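Saframycin Mx1 synthetase B (Legionella pneumophila subsp. pneumophila, PDB 3KXW) is an AMP-binding enzyme of the ANL clan with a pocket that holds 5'-O-[(S)-(dodecanoyloxy)(hydroxy)phosphoryl]adenosine. Local coordinates at residues 193-198 / 379-384; 200-205 / 333-338; 301-306 / 345-350; 325-330 / 449-454. One frame throughout, in Å; residues are numbered along the deposited sequence.

Contact 1 (193-198 / 379-384); sequences LDNLNK and PIQEVK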
# COMPACT_ATOMS: atom_id res chain seq x y z
N LEU A 193 3.06 2.69 -18.15
CA LEU A 193 3.08 4.05 -18.70
C LEU A 193 1.68 4.65 -18.73
O LEU A 193 1.50 5.83 -18.50
CB LEU A 193 3.71 4.08 -20.09
CG LEU A 193 5.22 3.78 -20.22
CD1 LEU A 193 5.60 3.84 -21.73
CD2 LEU A 193 6.04 4.77 -19.40
N ASP A 194 0.67 3.85 -19.05
CA ASP A 194 -0.66 4.41 -19.10
C ASP A 194 -1.05 4.98 -17.73
O ASP A 194 -1.62 6.08 -17.62
CB ASP A 194 -1.69 3.36 -19.46
CG ASP A 194 -3.06 3.97 -19.66
OD1 ASP A 194 -3.24 4.66 -20.68
OD2 ASP A 194 -3.94 3.80 -18.80
N ASN A 195 -0.79 4.21 -16.68
CA ASN A 195 -1.18 4.67 -15.35
C ASN A 195 -0.34 5.82 -14.83
O ASN A 195 -0.87 6.74 -14.21
CB ASN A 195 -1.25 3.53 -14.33
CG ASN A 195 -2.29 3.82 -13.25
OD1 ASN A 195 -1.96 4.06 -12.09
ND2 ASN A 195 -3.56 3.84 -13.64
N LEU A 196 0.97 5.77 -15.08
CA LEU A 196 1.85 6.88 -14.72
C LEU A 196 1.35 8.18 -15.33
O LEU A 196 1.43 9.21 -14.72
CB LEU A 196 3.31 6.64 -15.14
CG LEU A 196 4.01 5.42 -14.55
CD1 LEU A 196 5.47 5.36 -14.94
CD2 LEU A 196 3.82 5.26 -13.02
N ASN A 197 0.88 8.12 -16.56
CA ASN A 197 0.35 9.32 -17.21
C ASN A 197 -0.96 9.77 -16.55
O ASN A 197 -1.20 10.97 -16.36
CB ASN A 197 0.09 9.06 -18.69
CG ASN A 197 -0.60 10.25 -19.37
OD1 ASN A 197 -0.05 11.35 -19.40
ND2 ASN A 197 -1.80 10.03 -19.89
N LYS A 198 -1.80 8.81 -16.21
CA LYS A 198 -3.05 9.13 -15.54
C LYS A 198 -2.78 9.78 -14.18
O LYS A 198 -3.45 10.74 -13.81
CB LYS A 198 -3.92 7.89 -15.39
CG LYS A 198 -4.64 7.50 -16.67
CD LYS A 198 -5.25 6.11 -16.53
CE LYS A 198 -6.30 5.85 -17.60
NZ LYS A 198 -5.79 5.89 -18.99
N PRO A 379 -14.36 8.85 -12.12
CA PRO A 379 -13.66 7.79 -12.84
C PRO A 379 -12.56 8.35 -13.73
O PRO A 379 -12.83 9.21 -14.58
CB PRO A 379 -14.76 7.17 -13.71
CG PRO A 379 -16.05 7.43 -12.94
CD PRO A 379 -15.83 8.80 -12.31
N ILE A 380 -11.33 7.88 -13.54
CA ILE A 380 -10.22 8.23 -14.40
C ILE A 380 -10.01 7.10 -15.39
O ILE A 380 -9.81 7.35 -16.58
CB ILE A 380 -8.96 8.49 -13.58
CG1 ILE A 380 -9.17 9.72 -12.69
CG2 ILE A 380 -7.72 8.64 -14.49
CD1 ILE A 380 -8.20 9.84 -11.54
N GLN A 381 -10.05 5.85 -14.91
CA GLN A 381 -10.27 4.71 -15.77
C GLN A 381 -11.78 4.58 -15.91
O GLN A 381 -12.50 5.06 -15.05
CB GLN A 381 -9.69 3.43 -15.17
CG GLN A 381 -8.18 3.54 -14.90
CD GLN A 381 -7.53 2.20 -14.58
OE1 GLN A 381 -7.84 1.16 -15.19
NE2 GLN A 381 -6.64 2.21 -13.61
N GLU A 382 -12.25 3.93 -16.97
CA GLU A 382 -13.69 3.70 -17.09
C GLU A 382 -14.20 2.80 -15.95
O GLU A 382 -13.63 1.74 -15.70
CB GLU A 382 -14.05 3.07 -18.44
CG GLU A 382 -15.53 2.59 -18.49
CD GLU A 382 -15.90 1.85 -19.79
OE1 GLU A 382 -15.26 2.11 -20.83
OE2 GLU A 382 -16.83 1.02 -19.77
N VAL A 383 -15.27 3.23 -15.27
CA VAL A 383 -15.84 2.50 -14.14
C VAL A 383 -17.32 2.21 -14.40
O VAL A 383 -18.08 3.12 -14.74
CB VAL A 383 -15.76 3.34 -12.83
CG1 VAL A 383 -16.66 2.73 -11.74
CG2 VAL A 383 -14.32 3.44 -12.35
N LYS A 384 -17.73 0.95 -14.31
CA LYS A 384 -19.14 0.59 -14.35
C LYS A 384 -19.56 -0.09 -13.05
O LYS A 384 -18.79 -0.83 -12.45
CB LYS A 384 -19.44 -0.34 -15.54
CG LYS A 384 -19.52 0.40 -16.85
CD LYS A 384 -20.00 -0.53 -17.95
CE LYS A 384 -20.02 0.18 -19.31
NZ LYS A 384 -20.62 1.52 -19.19

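Contact 2 (200-205 / 333-338); sequences FTSFHM and TLLVTG. With 1ZZ (5'-O-[(S)-(dodecanoyloxy)(hydroxy)phosphoryl]adenosine), chain B.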
# COMPACT_ATOMS: atom_id res chain seq x y z
N PHE A 200 0.15 11.37 -13.15
CA PHE A 200 0.78 12.68 -13.37
C PHE A 200 -0.27 13.73 -13.74
O PHE A 200 -0.24 14.88 -13.25
CB PHE A 200 1.86 12.59 -14.45
CG PHE A 200 2.69 13.83 -14.62
CD1 PHE A 200 3.91 13.95 -13.98
CD2 PHE A 200 2.25 14.87 -15.43
CE1 PHE A 200 4.69 15.10 -14.13
CE2 PHE A 200 3.02 16.02 -15.59
CZ PHE A 200 4.24 16.12 -14.95
N THR A 201 -1.20 13.33 -14.58
CA THR A 201 -2.20 14.25 -15.09
C THR A 201 -3.25 14.56 -14.05
O THR A 201 -3.57 15.74 -13.81
CB THR A 201 -2.89 13.67 -16.31
OG1 THR A 201 -1.95 13.61 -17.38
CG2 THR A 201 -4.04 14.56 -16.73
N SER A 202 -3.80 13.52 -13.44
CA SER A 202 -4.91 13.67 -12.50
C SER A 202 -4.47 14.44 -11.25
O SER A 202 -5.26 15.20 -10.69
CB SER A 202 -5.50 12.30 -12.13
OG SER A 202 -6.07 11.66 -13.27
N PHE A 203 -3.21 14.26 -10.84
CA PHE A 203 -2.64 14.96 -9.69
C PHE A 203 -2.12 16.37 -10.02
O PHE A 203 -1.52 17.02 -9.18
CB PHE A 203 -1.52 14.13 -9.01
CG PHE A 203 -2.04 13.06 -8.07
CD1 PHE A 203 -2.81 12.00 -8.55
CD2 PHE A 203 -1.77 13.12 -6.70
CE1 PHE A 203 -3.32 11.00 -7.69
CE2 PHE A 203 -2.27 12.12 -5.83
CZ PHE A 203 -3.03 11.08 -6.34
N HIS A 204 -2.36 16.82 -11.25
CA HIS A 204 -1.92 18.16 -11.66
C HIS A 204 -0.44 18.40 -11.35
O HIS A 204 -0.07 19.46 -10.85
CB HIS A 204 -2.76 19.24 -10.97
CG HIS A 204 -4.15 19.38 -11.51
ND1 HIS A 204 -4.86 18.33 -12.06
CD2 HIS A 204 -4.98 20.44 -11.56
CE1 HIS A 204 -6.06 18.74 -12.43
NE2 HIS A 204 -6.16 20.02 -12.13
N MSE A 205 0.41 17.41 -11.62
CA MSE A 205 1.84 17.55 -11.38
C MSE A 205 2.45 18.54 -12.35
O MSE A 205 1.97 18.68 -13.47
CB MSE A 205 2.53 16.19 -11.53
CG MSE A 205 2.01 15.20 -10.52
SE MSE A 205 3.16 13.64 -10.29
CE MSE A 205 1.99 12.70 -9.06
N THR A 333 -3.34 -1.60 -12.26
CA THR A 333 -2.06 -0.94 -12.10
C THR A 333 -2.05 -0.10 -10.85
O THR A 333 -1.35 -0.42 -9.90
CB THR A 333 -1.63 -0.14 -13.37
OG1 THR A 333 -1.56 -1.05 -14.48
CG2 THR A 333 -0.29 0.44 -13.18
N LEU A 334 -2.84 0.97 -10.81
CA LEU A 334 -2.99 1.69 -9.55
C LEU A 334 -4.23 2.55 -9.56
O LEU A 334 -5.26 2.14 -9.03
CB LEU A 334 -1.77 2.54 -9.23
CG LEU A 334 -1.80 3.19 -7.83
CD1 LEU A 334 -1.68 2.14 -6.74
CD2 LEU A 334 -0.67 4.21 -7.74
N LEU A 335 -4.14 3.73 -10.14
CA LEU A 335 -5.18 4.76 -9.93
C LEU A 335 -6.39 4.56 -10.82
O LEU A 335 -6.24 4.52 -12.04
CB LEU A 335 -4.57 6.15 -10.16
CG LEU A 335 -5.50 7.35 -10.07
CD1 LEU A 335 -6.07 7.52 -8.62
CD2 LEU A 335 -4.77 8.61 -10.55
N VAL A 336 -7.59 4.49 -10.21
CA VAL A 336 -8.86 4.27 -10.93
C VAL A 336 -9.78 5.49 -10.84
O VAL A 336 -10.32 5.92 -11.85
CB VAL A 336 -9.59 3.01 -10.41
CG1 VAL A 336 -11.00 2.84 -11.05
CG2 VAL A 336 -8.75 1.78 -10.71
N THR A 337 -9.94 6.03 -9.63
CA THR A 337 -10.75 7.25 -9.46
C THR A 337 -10.04 8.27 -8.58
O THR A 337 -9.27 7.92 -7.70
CB THR A 337 -12.15 6.96 -8.82
OG1 THR A 337 -12.02 6.57 -7.45
CG2 THR A 337 -12.87 5.86 -9.57
N GLY A 338 -10.33 9.55 -8.83
CA GLY A 338 -9.83 10.64 -8.02
C GLY A 338 -10.47 11.94 -8.45
O GLY A 338 -10.93 12.06 -9.59
P 1ZZ B . -4.20 -3.06 -3.57
C1 1ZZ B . 1.47 10.11 -6.44
N1 1ZZ B . -9.32 0.27 -1.58
O1 1ZZ B . -4.69 -0.02 -2.50
C2 1ZZ B . 0.54 9.21 -5.62
N2 1ZZ B . -8.84 2.32 -2.32
O2 1ZZ B . -3.74 -1.53 -4.03
C3 1ZZ B . -0.63 8.69 -6.46
N3 1ZZ B . -11.55 0.86 -0.32
O3 1ZZ B . -4.22 -3.92 -4.73
C4 1ZZ B . -1.29 7.48 -5.78
N4 1ZZ B . -12.04 3.22 -0.47
O4 1ZZ B . -3.12 -3.60 -2.49
C5 1ZZ B . -2.71 7.19 -6.31
N5 1ZZ B . -10.78 4.77 -1.68
O5 1ZZ B . -5.68 -3.05 -2.81
C6 1ZZ B . -3.31 6.05 -5.48
O6 1ZZ B . -7.86 -1.74 -1.54
C7 1ZZ B . -4.78 5.60 -5.63
O7 1ZZ B . -10.56 -2.80 -1.78
C8 1ZZ B . -5.35 4.54 -4.66
O8 1ZZ B . -9.64 -3.31 -4.02
C9 1ZZ B . -4.96 3.14 -5.16
C10 1ZZ B . -4.81 2.08 -4.03
C11 1ZZ B . -4.15 0.82 -4.65
C12 1ZZ B . -4.61 -0.41 -3.84
C13 1ZZ B . -6.81 -2.46 -3.42
C14 1ZZ B . -7.91 -2.54 -2.57
C15 1ZZ B . -9.28 -2.25 -3.29
C16 1ZZ B . -10.11 -1.93 -2.32
C17 1ZZ B . -9.24 -1.12 -1.49
C18 1ZZ B . -8.41 1.11 -2.33
C19 1ZZ B . -10.08 2.33 -1.49
C20 1ZZ B . -10.37 1.12 -1.11
C21 1ZZ B . -12.32 1.86 0.03
C22 1ZZ B . -11.04 3.46 -1.15

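Contact 3 (301-306 / 345-350); sequences VREETM and YKTLTL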
# COMPACT_ATOMS: atom_id res chain seq x y z
N VAL A 301 -11.96 5.39 3.22
CA VAL A 301 -11.59 6.76 3.50
C VAL A 301 -12.63 7.38 4.46
O VAL A 301 -13.84 7.33 4.20
CB VAL A 301 -11.51 7.53 2.16
CG1 VAL A 301 -11.33 9.04 2.40
CG2 VAL A 301 -10.41 6.93 1.26
N ARG A 302 -12.18 7.91 5.59
CA ARG A 302 -13.11 8.38 6.64
C ARG A 302 -13.13 9.90 6.82
O ARG A 302 -12.10 10.52 6.99
CB ARG A 302 -12.78 7.73 7.99
CG ARG A 302 -12.76 6.20 7.96
CD ARG A 302 -12.29 5.63 9.29
NE ARG A 302 -13.26 5.79 10.38
CZ ARG A 302 -13.20 6.72 11.34
NH1 ARG A 302 -12.25 7.65 11.33
NH2 ARG A 302 -14.12 6.75 12.30
N GLU A 303 -14.33 10.49 6.77
CA GLU A 303 -14.49 11.91 7.08
C GLU A 303 -13.94 12.26 8.46
O GLU A 303 -13.22 13.24 8.60
CB GLU A 303 -15.96 12.33 6.99
CG GLU A 303 -16.22 13.69 7.65
CD GLU A 303 -15.61 14.85 6.88
OE1 GLU A 303 -15.36 14.67 5.67
OE2 GLU A 303 -15.36 15.92 7.48
N GLU A 304 -14.26 11.45 9.46
CA GLU A 304 -13.81 11.77 10.82
C GLU A 304 -12.27 11.84 10.91
O GLU A 304 -11.73 12.74 11.55
CB GLU A 304 -14.40 10.78 11.85
CG GLU A 304 -13.97 11.07 13.29
CD GLU A 304 -14.61 10.12 14.31
OE1 GLU A 304 -14.51 8.88 14.15
OE2 GLU A 304 -15.20 10.61 15.29
N THR A 305 -11.59 10.89 10.28
CA THR A 305 -10.14 10.91 10.19
C THR A 305 -9.61 12.21 9.62
O THR A 305 -8.69 12.81 10.17
CB THR A 305 -9.61 9.77 9.30
OG1 THR A 305 -9.99 8.53 9.89
CG2 THR A 305 -8.09 9.85 9.16
N MSE A 306 -10.16 12.64 8.49
CA MSE A 306 -9.63 13.83 7.84
C MSE A 306 -9.94 15.10 8.62
O MSE A 306 -9.15 16.04 8.64
CB MSE A 306 -10.08 13.92 6.39
CG MSE A 306 -9.46 12.81 5.57
SE MSE A 306 -9.91 12.77 3.69
CE MSE A 306 -11.74 12.16 3.87
N TYR A 345 -13.30 17.63 -1.27
CA TYR A 345 -13.92 16.35 -1.60
C TYR A 345 -15.38 16.31 -1.15
O TYR A 345 -15.77 16.97 -0.18
CB TYR A 345 -13.12 15.18 -1.00
CG TYR A 345 -13.08 15.18 0.51
CD1 TYR A 345 -14.13 14.67 1.25
CD2 TYR A 345 -11.97 15.68 1.20
CE1 TYR A 345 -14.09 14.68 2.65
CE2 TYR A 345 -11.92 15.67 2.58
CZ TYR A 345 -12.98 15.18 3.30
OH TYR A 345 -12.93 15.20 4.67
N LYS A 346 -16.19 15.53 -1.85
CA LYS A 346 -17.61 15.42 -1.52
C LYS A 346 -17.92 14.29 -0.55
O LYS A 346 -17.18 13.30 -0.48
CB LYS A 346 -18.42 15.26 -2.81
CG LYS A 346 -18.22 16.43 -3.79
CD LYS A 346 -19.08 16.24 -5.03
CE LYS A 346 -18.90 17.37 -6.03
NZ LYS A 346 -17.53 17.34 -6.64
N THR A 347 -19.00 14.44 0.20
CA THR A 347 -19.50 13.38 1.06
C THR A 347 -21.00 13.19 0.83
O THR A 347 -21.68 14.07 0.31
CB THR A 347 -19.21 13.63 2.57
OG1 THR A 347 -19.99 14.73 3.06
CG2 THR A 347 -17.72 13.91 2.81
N LEU A 348 -21.50 12.01 1.19
CA LEU A 348 -22.94 11.77 1.20
C LEU A 348 -23.37 11.21 2.54
O LEU A 348 -22.60 10.53 3.22
CB LEU A 348 -23.33 10.78 0.11
CG LEU A 348 -23.26 11.31 -1.31
CD1 LEU A 348 -23.42 10.12 -2.27
CD2 LEU A 348 -24.34 12.37 -1.52
N THR A 349 -24.60 11.51 2.94
CA THR A 349 -25.11 11.02 4.20
C THR A 349 -26.14 9.96 3.94
O THR A 349 -27.17 10.22 3.31
CB THR A 349 -25.75 12.15 5.03
OG1 THR A 349 -24.80 13.21 5.21
CG2 THR A 349 -26.20 11.62 6.38
N LEU A 350 -25.86 8.74 4.38
CA LEU A 350 -26.79 7.65 4.19
C LEU A 350 -27.59 7.41 5.47
O LEU A 350 -27.09 7.64 6.59
CB LEU A 350 -26.08 6.35 3.80
CG LEU A 350 -25.01 6.32 2.71
CD1 LEU A 350 -25.04 4.99 1.97
CD2 LEU A 350 -25.11 7.49 1.74

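Contact 4 (325-330 / 449-454); sequences PCYGLA and NELYVT. With 1ZZ (5'-O-[(S)-(dodecanoyloxy)(hydroxy)phosphoryl]adenosine), chain B.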
# COMPACT_ATOMS: atom_id res chain seq x y z
N PRO A 325 -9.05 12.08 -1.64
CA PRO A 325 -9.47 10.67 -1.64
C PRO A 325 -9.30 10.10 -3.03
O PRO A 325 -9.51 10.81 -4.01
CB PRO A 325 -10.96 10.75 -1.27
CG PRO A 325 -11.10 12.05 -0.54
CD PRO A 325 -10.12 12.98 -1.20
N CYS A 326 -8.89 8.84 -3.13
CA CYS A 326 -8.75 8.21 -4.44
C CYS A 326 -8.93 6.71 -4.27
O CYS A 326 -8.75 6.19 -3.16
CB CYS A 326 -7.38 8.52 -5.08
SG CYS A 326 -5.94 8.38 -4.00
N TYR A 327 -9.24 6.03 -5.36
CA TYR A 327 -9.50 4.59 -5.30
C TYR A 327 -8.70 3.90 -6.40
O TYR A 327 -8.47 4.46 -7.46
CB TYR A 327 -10.99 4.33 -5.52
CG TYR A 327 -11.33 2.89 -5.91
CD1 TYR A 327 -11.43 1.90 -4.95
CD2 TYR A 327 -11.53 2.54 -7.23
CE1 TYR A 327 -11.74 0.58 -5.29
CE2 TYR A 327 -11.84 1.23 -7.58
CZ TYR A 327 -11.96 0.27 -6.61
OH TYR A 327 -12.26 -1.02 -6.99
N GLY A 328 -8.25 2.69 -6.12
CA GLY A 328 -7.58 1.89 -7.14
C GLY A 328 -7.19 0.53 -6.58
O GLY A 328 -7.47 0.21 -5.43
N LEU A 329 -6.55 -0.27 -7.43
CA LEU A 329 -6.07 -1.60 -7.04
C LEU A 329 -5.00 -2.07 -8.01
O LEU A 329 -4.89 -1.57 -9.12
CB LEU A 329 -7.19 -2.63 -6.93
CG LEU A 329 -8.44 -2.79 -7.80
CD1 LEU A 329 -8.59 -1.88 -9.03
CD2 LEU A 329 -8.82 -4.26 -8.08
N ALA A 330 -4.23 -3.06 -7.56
CA ALA A 330 -3.06 -3.50 -8.33
C ALA A 330 -3.48 -4.04 -9.69
O ALA A 330 -2.75 -3.90 -10.66
CB ALA A 330 -2.31 -4.55 -7.56
N ASN A 449 -21.46 11.25 -11.06
CA ASN A 449 -20.18 10.85 -11.62
C ASN A 449 -19.05 10.78 -10.62
O ASN A 449 -17.89 10.99 -10.96
CB ASN A 449 -19.80 11.71 -12.83
CG ASN A 449 -18.73 11.04 -13.70
OD1 ASN A 449 -18.78 9.83 -13.96
ND2 ASN A 449 -17.77 11.83 -14.16
N GLU A 450 -19.39 10.51 -9.36
CA GLU A 450 -18.34 10.22 -8.39
C GLU A 450 -18.57 8.87 -7.74
O GLU A 450 -19.71 8.45 -7.51
CB GLU A 450 -18.21 11.35 -7.38
CG GLU A 450 -17.79 12.63 -8.09
CD GLU A 450 -17.28 13.70 -7.18
OE1 GLU A 450 -16.89 13.38 -6.04
OE2 GLU A 450 -17.23 14.86 -7.62
N LEU A 451 -17.47 8.19 -7.44
CA LEU A 451 -17.55 6.82 -6.95
C LEU A 451 -17.51 6.81 -5.43
O LEU A 451 -16.59 7.36 -4.83
CB LEU A 451 -16.39 5.99 -7.51
CG LEU A 451 -16.34 4.57 -6.92
CD1 LEU A 451 -17.54 3.75 -7.41
CD2 LEU A 451 -15.03 3.90 -7.30
N TYR A 452 -18.51 6.17 -4.84
CA TYR A 452 -18.61 5.95 -3.41
C TYR A 452 -18.41 4.47 -3.13
O TYR A 452 -19.25 3.65 -3.48
CB TYR A 452 -19.95 6.46 -2.88
CG TYR A 452 -20.03 7.97 -2.97
CD1 TYR A 452 -19.73 8.77 -1.88
CD2 TYR A 452 -20.37 8.60 -4.17
CE1 TYR A 452 -19.78 10.15 -1.97
CE2 TYR A 452 -20.42 9.98 -4.27
CZ TYR A 452 -20.11 10.74 -3.16
OH TYR A 452 -20.16 12.12 -3.24
N VAL A 453 -17.25 4.12 -2.57
CA VAL A 453 -16.96 2.73 -2.24
C VAL A 453 -17.67 2.34 -0.93
O VAL A 453 -17.57 3.04 0.07
CB VAL A 453 -15.44 2.48 -2.14
CG1 VAL A 453 -15.14 1.01 -1.80
CG2 VAL A 453 -14.75 2.89 -3.42
N THR A 454 -18.42 1.25 -0.95
CA THR A 454 -19.22 0.88 0.23
C THR A 454 -18.69 -0.34 1.00
O THR A 454 -19.04 -0.54 2.16
CB THR A 454 -20.72 0.64 -0.13
OG1 THR A 454 -20.83 -0.34 -1.17
CG2 THR A 454 -21.38 1.92 -0.60
P 1ZZ B . -4.20 -3.06 -3.57
C1 1ZZ B . 1.47 10.11 -6.44
N1 1ZZ B . -9.32 0.27 -1.58
O1 1ZZ B . -4.69 -0.02 -2.50
C2 1ZZ B . 0.54 9.21 -5.62
N2 1ZZ B . -8.84 2.32 -2.32
O2 1ZZ B . -3.74 -1.53 -4.03
C3 1ZZ B . -0.63 8.69 -6.46
N3 1ZZ B . -11.55 0.86 -0.32
O3 1ZZ B . -4.22 -3.92 -4.73
C4 1ZZ B . -1.29 7.48 -5.78
N4 1ZZ B . -12.04 3.22 -0.47
O4 1ZZ B . -3.12 -3.60 -2.49
C5 1ZZ B . -2.71 7.19 -6.31
N5 1ZZ B . -10.78 4.77 -1.68
O5 1ZZ B . -5.68 -3.05 -2.81
C6 1ZZ B . -3.31 6.05 -5.48
O6 1ZZ B . -7.86 -1.74 -1.54
C7 1ZZ B . -4.78 5.60 -5.63
O7 1ZZ B . -10.56 -2.80 -1.78
C8 1ZZ B . -5.35 4.54 -4.66
O8 1ZZ B . -9.64 -3.31 -4.02
C9 1ZZ B . -4.96 3.14 -5.16
C10 1ZZ B . -4.81 2.08 -4.03
C11 1ZZ B . -4.15 0.82 -4.65
C12 1ZZ B . -4.61 -0.41 -3.84
C13 1ZZ B . -6.81 -2.46 -3.42
C14 1ZZ B . -7.91 -2.54 -2.57
C15 1ZZ B . -9.28 -2.25 -3.29
C16 1ZZ B . -10.11 -1.93 -2.32
C17 1ZZ B . -9.24 -1.12 -1.49
C18 1ZZ B . -8.41 1.11 -2.33
C19 1ZZ B . -10.08 2.33 -1.49
C20 1ZZ B . -10.37 1.12 -1.11
C21 1ZZ B . -12.32 1.86 0.03
C22 1ZZ B . -11.04 3.46 -1.15

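Contact 1 (193-198 / 379-384)
Lys198 makes most of the apolar contact, laying the methylene part of its side chain along Ile380. The two side chains run past each other in opposite directions. CG of Lys198 comes to 3.9 Å from CG2 of Ile380, and its CB and CD flank the same methyl. Further out, CE of Lys198 meets CG of Gln381 at 4.0 Å, where the two chains cross at about a right angle.

The charged contact stays within the helix. The Lys198 chain bends at its last torsion (chi4 61°), which turns the ammonium back over the helix to Asp194, one turn earlier. NZ of Lys198 forms a salt bridge to OD2 of Asp194, 2.8 Å away, on the syn side and somewhat out of the carboxylate plane. OD2 also bonds to Ser408. Lysine carbon therefore faces Ile380, while the charge is paired on its own helix.

The polar contact is a near miss. ND2 of Asn195 and NE2 of Gln381 are 3.5 Å apart, but both are donors, and the amide planes stand 68° apart. Each amide is engaged with other residues. Asn195 accepts from Leu335 N and reaches Ser408 OG with its ND2. Gln381 NE2 bonds to the carbonyls of Leu335 and Ala332, and its OE1 bonds to Ser406. Both amides thus meet the backbone of Leu335.

Helix 189-202 packs Leu193 and Leu196 against helix 220-233. Segment 379-384 leads from edge strand 378-379 of one sheet into strand 382-386 of the next, with Ile380 and Gln381 backbone-bonded to Val336 of strand 335-338.

Contact 2 (200-205 / 333-338)
Leu335 sends one methyl to the end of helix 189-202 and the other to the bound 5'-O-[(S)-(dodecanoyloxy)(hydroxy)phosphoryl]adenosine. CD2 of Leu335 sits at the edge of the Phe203 ring, in its plane and 4.0 Å from CE1 of Phe203. The same methyl also touches Ser202 CB. CD1 of Leu335 lies 3.8 Å from ligand C7. With CG anti to the backbone N (chi1 177°), the leucine fork reaches both partners.

The ligand side is the tight part. CZ of Phe203 approaches ligand C3 to 3.4 Å, and ligand C1 lies over one ring face, offset toward the rim. Leu334 CD1 packs 3.5 Å from ligand C11. The selenomethionine Met205 brings its CE to 3.7 Å from C1, at the tail end of the acyl chain. Tyr324 meets the Phe203 ring with planes at about 50°.

The other side is looser. Ser202 is partly exposed and offers Leu335 only its CB, for its OG is bonded back to the carbonyl of Lys198. Thr201 and His204 are exposed. ND1 of His204 makes just a weak bond to the carbonyl of Thr201.

The helix ends in a Schellman motif. Its C-prime residue is His204, at positive phi, with Met205 N bonded to Phe200 O and His204 N to Thr201 O. In strand 335-338, Val336 and Thr337 form a classic beta bulge opposite Tyr327. Phe203, Met205, Leu334 and Leu335 form part of the wall of an apolar pocket for the dodecanoyl chain.

Contact 3 (301-306 / 345-350)
Glu303 and Met306, at the start of helix 303-313, both reach the phenol end of Tyr345. Ahead of them, Val301 touches the bound 5'-O-[(S)-(dodecanoyloxy)(hydroxy)phosphoryl]adenosine and packs on Pro325 and Val374. Arg302 holds the N-cap position. Its guanidinium folds forward over the first turn of the helix, with NH2 2.8 Å from OE1 of Glu304 and NH1 2.8 Å from OG1 of Thr305, both partners at its edge. Its NE also forms a salt bridge to Glu499.

Glu303 follows. OH of Tyr345 donates to its OE1 at 2.7 Å, meeting the oxygen from above the carboxylate plane, 42° out of it. Seen from the ring, OE1 lies at the edge, near the ring plane. The Glu303 chain bends at chi2 (69°), which brings OE1 also to 3.8 Å from CG2 of Thr347. OE2 forms a salt bridge to Lys320.

The selenomethionine Met306, one turn on from Arg302, completes the contact. Its SE lies 4.3 Å from the centroid of the Tyr345 ring, an oblique Met-aromatic contact. Its CE comes to 3.3 Å from CZ of Tyr345.

The Tyr345 ring is thus gripped by a polar bond at its hydroxyl and by an apolar chain end beside it. Donation from the phenol, together with Lys320, would be expected to stabilise the negative charge of Glu303.

Contact 4 (325-330 / 449-454)
Strands 325-328 and 450-454 meet through side chains and not as a backbone pair, with the CA atoms of Tyr327 and Val453 8.3 Å apart. The Tyr327 ring carries the contact. CD2 of Leu451 makes an off-centre CH-pi contact, 4.2 Å from the centroid of the Tyr327 ring and 30° off the normal. Val453 reaches the other delta carbon, its CG2 3.8 Å from Tyr327 CD1. The ring is set by a CG anti to the backbone N (chi1 162°), and its hydroxyl bonds to Asp442.

Tyr327 and Val453 also line the adenine of the bound 5'-O-[(S)-(dodecanoyloxy)(hydroxy)phosphoryl]adenosine. CD1 of Tyr327 is 3.7 Å from ligand N2, and CG1 of Val453 is 3.5 Å from ligand C21. Ligand N5 donates to the carbonyl O of Cys326 at 2.9 Å. Further along, Ala330 N donates to ligand O3 at 3.0 Å, with an N-H...O angle of 156°. One short run of backbone thus binds both base and phosphate.

The Tyr-Gly-Leu-Ala sequence from Tyr327 is consistent with the A5 core motif of the ANL family, which lines the adenine pocket.

In the fold
Contacts 2 and 4 line the bound ligand, contact 3 touches it through Val301, and contact 1 stands about 7 Å off, measured from the Asn195 side chain. Centre to centre, contacts 1 and 2 are closest, about 7 Å, and share helix 189-202. Contact 2 joins contact 4, about 12 Å between centres, through paired strands 323-328 and 335-338 of one five-stranded sheet. Contact 3 lies about 13 Å from contact 4, again between centres, tied by the salt bridge Lys346 to Glu450. The first segments follow the order 1, 2, 3, 4 along the chain. Contacts 2 and 3 fall within the span of contact 1, and contact 4 crosses all three. Distant chain parts thus converge on one pocket.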